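Local coordinates for protein putative c-1-tetrahydrofolate synthase, cytoplasmic (Leishmania major, PDB 4A26) that probably oxidises methylenetetrahydrofolate with NAD(P)+ and hydrolyses the methenyl product, two linked steps of one-carbon metabolism, and works as a homodimer, at residues 97-102 / 120-125; 241-246 / 253-258. One frame throughout, in Å; residues are numbered along the deposited sequence.

Interaction 1: residues 97-102 / 120-125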
ATOM      1  N   HIS A  97     -18.462   2.623 -17.536  1.00 33.82           N
ATOM      2  CA  HIS A  97     -17.343   3.325 -16.900  1.00 33.82           C
ATOM      3  C   HIS A  97     -16.791   2.573 -15.699  1.00 33.31           C
ATOM      4  O   HIS A  97     -15.601   2.661 -15.412  1.00 34.04           O
ATOM      5  CB  HIS A  97     -17.782   4.731 -16.490  1.00 33.82           C
ATOM      6  CG  HIS A  97     -18.341   5.533 -17.621  1.00 34.03           C
ATOM      7  ND1 HIS A  97     -19.634   5.381 -18.069  1.00 33.20           N
ATOM      8  CD2 HIS A  97     -17.777   6.473 -18.413  1.00 35.00           C
ATOM      9  CE1 HIS A  97     -19.847   6.199 -19.083  1.00 34.56           C
ATOM     10  NE2 HIS A  97     -18.735   6.873 -19.313  1.00 35.69           N
ATOM     11  N   GLY A  98     -17.657   1.852 -14.992  1.00 32.75           N
ATOM     12  CA  GLY A  98     -17.247   0.976 -13.893  1.00 32.43           C
ATOM     13  C   GLY A  98     -17.520  -0.477 -14.240  1.00 32.55           C
ATOM     14  O   GLY A  98     -18.520  -0.794 -14.900  1.00 32.32           O
ATOM     15  N   ILE A  99     -16.625  -1.359 -13.800  1.00 32.86           N
ATOM     16  CA  ILE A  99     -16.732  -2.792 -14.077  1.00 33.10           C
ATOM     17  C   ILE A  99     -16.429  -3.591 -12.819  1.00 33.35           C
ATOM     18  O   ILE A  99     -15.320  -3.526 -12.293  1.00 33.70           O
ATOM     19  CB  ILE A  99     -15.753  -3.231 -15.193  1.00 33.74           C
ATOM     20  CG1 ILE A  99     -16.130  -2.580 -16.527  1.00 33.84           C
ATOM     21  CG2 ILE A  99     -15.752  -4.748 -15.344  1.00 33.80           C
ATOM     22  CD1 ILE A  99     -15.141  -2.853 -17.653  1.00 34.74           C
ATOM     23  N   ILE A 100     -17.421  -4.334 -12.332  1.00 33.55           N
ATOM     24  CA  ILE A 100     -17.208  -5.272 -11.229  1.00 34.24           C
ATOM     25  C   ILE A 100     -17.550  -6.697 -11.661  1.00 35.02           C
ATOM     26  O   ILE A 100     -18.487  -6.917 -12.424  1.00 34.72           O
ATOM     27  CB  ILE A 100     -18.018  -4.902  -9.960  1.00 33.91           C
ATOM     28  CG1 ILE A 100     -19.512  -4.743 -10.267  1.00 33.90           C
ATOM     29  CG2 ILE A 100     -17.483  -3.625  -9.358  1.00 33.52           C
ATOM     30  CD1 ILE A 100     -20.405  -4.863  -9.042  1.00 33.96           C
ATOM     31  N   VAL A 101     -16.757  -7.651 -11.184  1.00 36.13           N
ATOM     32  CA  VAL A 101     -17.036  -9.064 -11.365  1.00 37.19           C
ATOM     33  C   VAL A 101     -17.500  -9.587 -10.026  1.00 37.90           C
ATOM     34  O   VAL A 101     -16.759  -9.514  -9.044  1.00 38.49           O
ATOM     35  CB  VAL A 101     -15.787  -9.836 -11.803  1.00 38.17           C
ATOM     36  CG1 VAL A 101     -16.034 -11.330 -11.717  1.00 39.49           C
ATOM     37  CG2 VAL A 101     -15.388  -9.436 -13.217  1.00 38.06           C
ATOM     38  N   GLN A 102     -18.727 -10.102  -9.983  1.00 38.23           N
ATOM     39  CA  GLN A 102     -19.328 -10.544  -8.727  1.00 38.97           C
ATOM     40  C   GLN A 102     -18.660 -11.820  -8.231  1.00 40.40           C
ATOM     41  O   GLN A 102     -18.581 -12.811  -8.961  1.00 41.28           O
ATOM     42  CB  GLN A 102     -20.829 -10.770  -8.899  1.00 39.12           C
ATOM     43  CG  GLN A 102     -21.582 -11.002  -7.590  1.00 40.27           C
ATOM     44  CD  GLN A 102     -21.489  -9.822  -6.632  1.00 39.63           C
ATOM     45  OE1 GLN A 102     -21.542  -8.658  -7.047  1.00 37.66           O
ATOM     46  NE2 GLN A 102     -21.357 -10.121  -5.341  1.00 40.30           N
ATOM     47  N   PRO A 120      -7.424  -0.633 -15.690  1.00 39.58           N
ATOM     48  CA  PRO A 120      -7.225   0.113 -14.443  1.00 39.11           C
ATOM     49  C   PRO A 120      -8.214   1.251 -14.216  1.00 37.74           C
ATOM     50  O   PRO A 120      -8.624   1.480 -13.075  1.00 36.80           O
ATOM     51  CB  PRO A 120      -5.812   0.673 -14.602  1.00 41.05           C
ATOM     52  CG  PRO A 120      -5.115  -0.329 -15.435  1.00 42.64           C
ATOM     53  CD  PRO A 120      -6.142  -0.910 -16.367  1.00 41.53           C
ATOM     54  N   HIS A 121      -8.594   1.946 -15.290  1.00 37.74           N
ATOM     55  CA  HIS A 121      -9.475   3.113 -15.196  1.00 36.86           C
ATOM     56  C   HIS A 121     -10.972   2.771 -15.122  1.00 35.19           C
ATOM     57  O   HIS A 121     -11.800   3.672 -15.001  1.00 34.60           O
ATOM     58  CB  HIS A 121      -9.191   4.108 -16.341  1.00 38.07           C
ATOM     59  CG  HIS A 121      -9.707   3.673 -17.685  1.00 38.61           C
ATOM     60  ND1 HIS A 121      -8.937   2.974 -18.590  1.00 39.63           N
ATOM     61  CD2 HIS A 121     -10.909   3.861 -18.281  1.00 37.57           C
ATOM     62  CE1 HIS A 121      -9.647   2.740 -19.679  1.00 39.44           C
ATOM     63  NE2 HIS A 121     -10.846   3.269 -19.518  1.00 38.16           N
ATOM     64  N   LYS A 122     -11.318   1.485 -15.177  1.00 34.66           N
ATOM     65  CA  LYS A 122     -12.706   1.042 -14.987  1.00 33.46           C
ATOM     66  C   LYS A 122     -12.864   0.100 -13.785  1.00 33.10           C
ATOM     67  O   LYS A 122     -13.926  -0.495 -13.590  1.00 32.36           O
ATOM     68  CB  LYS A 122     -13.226   0.359 -16.256  1.00 33.47           C
ATOM     69  CG  LYS A 122     -13.240   1.255 -17.477  1.00 33.86           C
ATOM     70  CD  LYS A 122     -13.987   0.617 -18.633  1.00 33.58           C
ATOM     71  CE  LYS A 122     -14.135   1.583 -19.801  1.00 34.11           C
ATOM     72  NZ  LYS A 122     -15.012   1.046 -20.878  1.00 33.79           N
ATOM     73  N   ASP A 123     -11.815  -0.006 -12.973  1.00 33.88           N
ATOM     74  CA  ASP A 123     -11.777  -0.933 -11.843  1.00 33.99           C
ATOM     75  C   ASP A 123     -12.529  -0.352 -10.639  1.00 33.23           C
ATOM     76  O   ASP A 123     -11.921   0.097  -9.667  1.00 33.64           O
ATOM     77  CB  ASP A 123     -10.311  -1.232 -11.495  1.00 35.28           C
ATOM     78  CG  ASP A 123     -10.152  -2.152 -10.298  1.00 35.71           C
ATOM     79  OD1 ASP A 123     -11.065  -2.947 -10.004  1.00 36.35           O
ATOM     80  OD2 ASP A 123      -9.091  -2.086  -9.648  1.00 36.94           O
ATOM     81  N   ALA A 124     -13.856  -0.391 -10.704  1.00 35.86           N
ATOM     82  CA  ALA A 124     -14.714   0.266  -9.711  1.00 34.39           C
ATOM     83  C   ALA A 124     -14.521  -0.217  -8.265  1.00 33.30           C
ATOM     84  O   ALA A 124     -14.728   0.554  -7.325  1.00 32.20           O
ATOM     85  CB  ALA A 124     -16.181   0.130 -10.117  1.00 34.65           C
ATOM     86  N   ASP A 125     -14.149  -1.483  -8.086  1.00 33.93           N
ATOM     87  CA  ASP A 125     -13.888  -2.024  -6.743  1.00 33.11           C
ATOM     88  C   ASP A 125     -12.445  -1.781  -6.270  1.00 32.74           C
ATOM     89  O   ASP A 125     -12.144  -1.953  -5.085  1.00 32.04           O
ATOM     90  CB  ASP A 125     -14.227  -3.526  -6.674  1.00 34.18           C
ATOM     91  CG  ASP A 125     -15.647  -3.792  -6.172  1.00 34.20           C
ATOM     92  OD1 ASP A 125     -16.112  -3.048  -5.275  1.00 33.12           O
ATOM     93  OD2 ASP A 125     -16.284  -4.760  -6.661  1.00 34.78           O
TER
HETATM   94  O   HOH W   1     -13.441  -3.722  -9.968  1.00 23.02           O
HETATM   95  O   HOH W   2     -14.908  -6.226  -9.025  1.00 27.64           O
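Ile99 and Lys122 meet through a backbone bond and side chains. Ile99 N donates to Lys122 O at 2.8 Å. The bond is bent at the hydrogen (137°), although the nitrogen lies nearly in line with the C=O. Lys122 sets its CG anti to the carbonyl carbon (chi1 -61°) and runs extended. Its CB and CG each lie 3.4 Å from His97 O, which also takes a CA-H...O contact from Lys122 CA. Lys122 CD lies 3.8 Å from Ile99 CD1. The aliphatic stem packs on the strand, and NZ hydrogen-bonds to the carbonyls of Asn91, Leu90 and Cys96. Ala124 CB sits 4.0 Å from Gly98 CA and the same distance from Ile100 CG2. Ile100 turns CG2 anti to its carbonyl carbon, and this methyl faces Asp125 OD2.

Two waters bridge the segments. One accepts from Asp125 N and donates to Ile99 O and Asp123 OD1. The other joins Val101 N to Asp125 OD2. Asp123, the centre of an inverse gamma turn, bonds through OD2 to Asn131 ND2 and Leu128 N.

Strand 98-101 edges the parallel sheet of the catalytic domain, beside strand 39-45. Ile99 also touches helix 80-91, Ile100 helix 49-64 and Ala124 helix 279-297.

Interaction 2: residues 241-246 / 253-258; sequences TPVPDP and RLVGDV
Thr241 and Val255 pair as the firm end of a short antiparallel beta hairpin in the NAD(P)-binding domain. Val255 N donates to Thr241 O at 2.9 Å, from above the carbonyl plane. Thr241 N returns a bond to Val255 O at 3.1 Å, closing the pair. Toward the turn the ladder slackens: the bond from Arg253 N to Val243 O is weak and long, at 3.5 Å. The short strand axes lie 127° apart, a strongly splayed antiparallel pair.

The close packing is on the face of Val243 and Val255, which cross at about a right angle. Val255 turns CG1 away from its backbone N (chi1 -160°), which leaves CG2 beside that N and against both CG1 and CG2 of Val243. On the other face Pro242 and Leu254 are exposed, with no close side-chain contact between them.

Arg253 extends from CG to NE and lays its aliphatic part obliquely across the Pro246 ring. Asp245 OD2 stays 4.9 Å from Arg253 NH2, without a salt bridge. Beyond the strand, Asp257 N and Val258 N bond to the carboxylate of Asp237. The ring contact at Pro246 is made by CG, 3.7 Å from both Arg253 CG and Arg253 CD.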
ATOM      1  N   THR A 241     -21.069 -10.602  11.589  1.00 46.07           N
ATOM      2  CA  THR A 241     -21.157 -12.052  11.739  1.00 49.18           C
ATOM      3  C   THR A 241     -22.530 -12.452  12.294  1.00 52.23           C
ATOM      4  O   THR A 241     -22.965 -11.903  13.307  1.00 52.38           O
ATOM      5  CB  THR A 241     -20.081 -12.568  12.712  1.00 49.50           C
ATOM      6  OG1 THR A 241     -18.795 -12.071  12.323  1.00 47.24           O
ATOM      7  CG2 THR A 241     -20.056 -14.088  12.737  1.00 52.30           C
ATOM      8  N   PRO A 242     -23.216 -13.409  11.641  1.00 55.12           N
ATOM      9  CA  PRO A 242     -24.489 -13.882  12.186  1.00 58.45           C
ATOM     10  C   PRO A 242     -24.317 -14.725  13.455  1.00 61.33           C
ATOM     11  O   PRO A 242     -23.271 -15.343  13.649  1.00 61.44           O
ATOM     12  CB  PRO A 242     -25.064 -14.728  11.047  1.00 60.45           C
ATOM     13  CG  PRO A 242     -23.894 -15.171  10.273  1.00 59.26           C
ATOM     14  CD  PRO A 242     -22.894 -14.059  10.358  1.00 55.49           C
ATOM     15  N   VAL A 243     -25.340 -14.728  14.308  1.00 64.08           N
ATOM     16  CA  VAL A 243     -25.346 -15.520  15.542  1.00 67.29           C
ATOM     17  C   VAL A 243     -26.729 -16.136  15.752  1.00 71.78           C
ATOM     18  O   VAL A 243     -27.716 -15.586  15.279  1.00 71.87           O
ATOM     19  CB  VAL A 243     -24.997 -14.659  16.777  1.00 65.80           C
ATOM     20  CG1 VAL A 243     -23.631 -14.004  16.608  1.00 62.08           C
ATOM     21  CG2 VAL A 243     -26.076 -13.607  17.026  1.00 65.41           C
ATOM     22  N   PRO A 244     -26.809 -17.267  16.481  1.00 76.03           N
ATOM     23  CA  PRO A 244     -28.084 -17.953  16.672  1.00 80.74           C
ATOM     24  C   PRO A 244     -28.871 -17.519  17.922  1.00 82.87           C
ATOM     25  O   PRO A 244     -29.794 -18.224  18.332  1.00 87.25           O
ATOM     26  CB  PRO A 244     -27.650 -19.413  16.809  1.00 84.09           C
ATOM     27  CG  PRO A 244     -26.325 -19.331  17.504  1.00 81.98           C
ATOM     28  CD  PRO A 244     -25.717 -17.982  17.167  1.00 76.65           C
ATOM     29  N   ASP A 245     -28.522 -16.375  18.509  1.00 80.42           N
ATOM     30  CA  ASP A 245     -29.163 -15.906  19.748  1.00 82.49           C
ATOM     31  C   ASP A 245     -30.652 -15.547  19.605  1.00 85.11           C
ATOM     32  O   ASP A 245     -31.476 -16.009  20.400  1.00 89.19           O
ATOM     33  CB  ASP A 245     -28.403 -14.698  20.339  1.00 78.84           C
ATOM     34  CG  ASP A 245     -27.324 -15.104  21.344  1.00 78.88           C
ATOM     35  OD1 ASP A 245     -27.562 -16.030  22.152  1.00 82.80           O
ATOM     36  OD2 ASP A 245     -26.242 -14.476  21.342  1.00 74.75           O
ATOM     37  N   PRO A 246     -31.002 -14.733  18.593  1.00 83.23           N
ATOM     38  CA  PRO A 246     -32.327 -14.119  18.573  1.00 85.16           C
ATOM     39  C   PRO A 246     -33.427 -15.020  18.017  1.00 89.42           C
ATOM     40  O   PRO A 246     -33.267 -15.608  16.944  1.00 89.16           O
ATOM     41  CB  PRO A 246     -32.123 -12.922  17.648  1.00 81.10           C
ATOM     42  CG  PRO A 246     -31.115 -13.406  16.656  1.00 78.72           C
ATOM     43  CD  PRO A 246     -30.250 -14.424  17.364  1.00 79.55           C
ATOM     44  N   ARG A 253     -29.086 -12.827  13.703  1.00 68.22           N
ATOM     45  CA  ARG A 253     -28.925 -11.392  13.493  1.00 64.47           C
ATOM     46  C   ARG A 253     -27.447 -11.059  13.303  1.00 60.22           C
ATOM     47  O   ARG A 253     -26.585 -11.711  13.888  1.00 60.28           O
ATOM     48  CB  ARG A 253     -29.500 -10.605  14.674  1.00 65.33           C
ATOM     49  CG  ARG A 253     -28.687 -10.683  15.963  1.00 65.81           C
ATOM     50  CD  ARG A 253     -29.461 -10.098  17.131  1.00 68.58           C
ATOM     51  NE  ARG A 253     -28.742 -10.231  18.399  1.00 69.46           N
ATOM     52  CZ  ARG A 253     -29.267  -9.986  19.601  1.00 72.08           C
ATOM     53  NH1 ARG A 253     -30.533  -9.590  19.730  1.00 74.37           N
ATOM     54  NH2 ARG A 253     -28.519 -10.143  20.688  1.00 72.48           N
ATOM     55  N   LEU A 254     -27.160 -10.047  12.491  1.00 56.53           N
ATOM     56  CA  LEU A 254     -25.783  -9.606  12.282  1.00 52.73           C
ATOM     57  C   LEU A 254     -25.272  -8.911  13.539  1.00 51.01           C
ATOM     58  O   LEU A 254     -25.927  -8.015  14.069  1.00 50.95           O
ATOM     59  CB  LEU A 254     -25.678  -8.662  11.080  1.00 50.42           C
ATOM     60  CG  LEU A 254     -25.671  -9.319   9.697  1.00 50.88           C
ATOM     61  CD1 LEU A 254     -27.048  -9.844   9.321  1.00 53.97           C
ATOM     62  CD2 LEU A 254     -25.161  -8.340   8.646  1.00 48.56           C
ATOM     63  N   VAL A 255     -24.106  -9.340  14.014  1.00 49.53           N
ATOM     64  CA  VAL A 255     -23.489  -8.775  15.211  1.00 48.08           C
ATOM     65  C   VAL A 255     -22.064  -8.327  14.891  1.00 44.69           C
ATOM     66  O   VAL A 255     -21.306  -9.065  14.261  1.00 44.34           O
ATOM     67  CB  VAL A 255     -23.444  -9.805  16.352  1.00 50.49           C
ATOM     68  CG1 VAL A 255     -23.266  -9.105  17.691  1.00 50.43           C
ATOM     69  CG2 VAL A 255     -24.709 -10.646  16.359  1.00 53.89           C
ATOM     70  N   GLY A 256     -21.707  -7.124  15.333  1.00 42.27           N
ATOM     71  CA  GLY A 256     -20.405  -6.541  15.035  1.00 39.34           C
ATOM     72  C   GLY A 256     -19.297  -6.987  15.972  1.00 38.99           C
ATOM     73  O   GLY A 256     -19.538  -7.696  16.949  1.00 40.47           O
ATOM     74  N   ASP A 257     -18.075  -6.562  15.659  1.00 36.85           N
ATOM     75  CA  ASP A 257     -16.896  -6.841  16.482  1.00 36.42           C
ATOM     76  C   ASP A 257     -16.960  -6.167  17.849  1.00 36.59           C
ATOM     77  O   ASP A 257     -16.415  -6.679  18.829  1.00 37.45           O
ATOM     78  CB  ASP A 257     -15.621  -6.371  15.773  1.00 34.36           C
ATOM     79  CG  ASP A 257     -15.140  -7.338  14.704  1.00 34.47           C
ATOM     80  OD1 ASP A 257     -15.952  -8.113  14.166  1.00 34.99           O
ATOM     81  OD2 ASP A 257     -13.927  -7.308  14.397  1.00 33.83           O
ATOM     82  N   VAL A 258     -17.615  -5.014  17.904  1.00 36.03           N
ATOM     83  CA  VAL A 258     -17.643  -4.194  19.103  1.00 36.10           C
ATOM     84  C   VAL A 258     -18.850  -4.539  19.951  1.00 38.49           C
ATOM     85  O   VAL A 258     -19.926  -4.792  19.419  1.00 39.68           O
ATOM     86  CB  VAL A 258     -17.705  -2.700  18.739  1.00 34.66           C
ATOM     87  CG1 VAL A 258     -17.692  -1.841  19.994  1.00 34.76           C
ATOM     88  CG2 VAL A 258     -16.547  -2.335  17.807  1.00 32.32           C
TER

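Overall arrangement
The chain starts with strand 7-8, at the edge of the six-stranded parallel sheet, then builds the three-stranded sheet of the catalytic domain. Interaction 1 closes an excursion of 17 residues that holds helix 111-116. It returns the chain to strand 98-101 before helix 129-136. The chain then returns to the six-stranded sheet. After strand 234-237, interaction 2 closes a much shorter loop of six residues. The two contacts follow in series, neither nested nor crossed. The centres of interactions 1 and 2 lie about 31 Å apart, on opposite sides of the chain's centre. Interaction 1 is buried and ties a loop to a sheet edge. Interaction 2 is a surface hairpin. Helix 279-297, later in sequence, packs back against interaction 1.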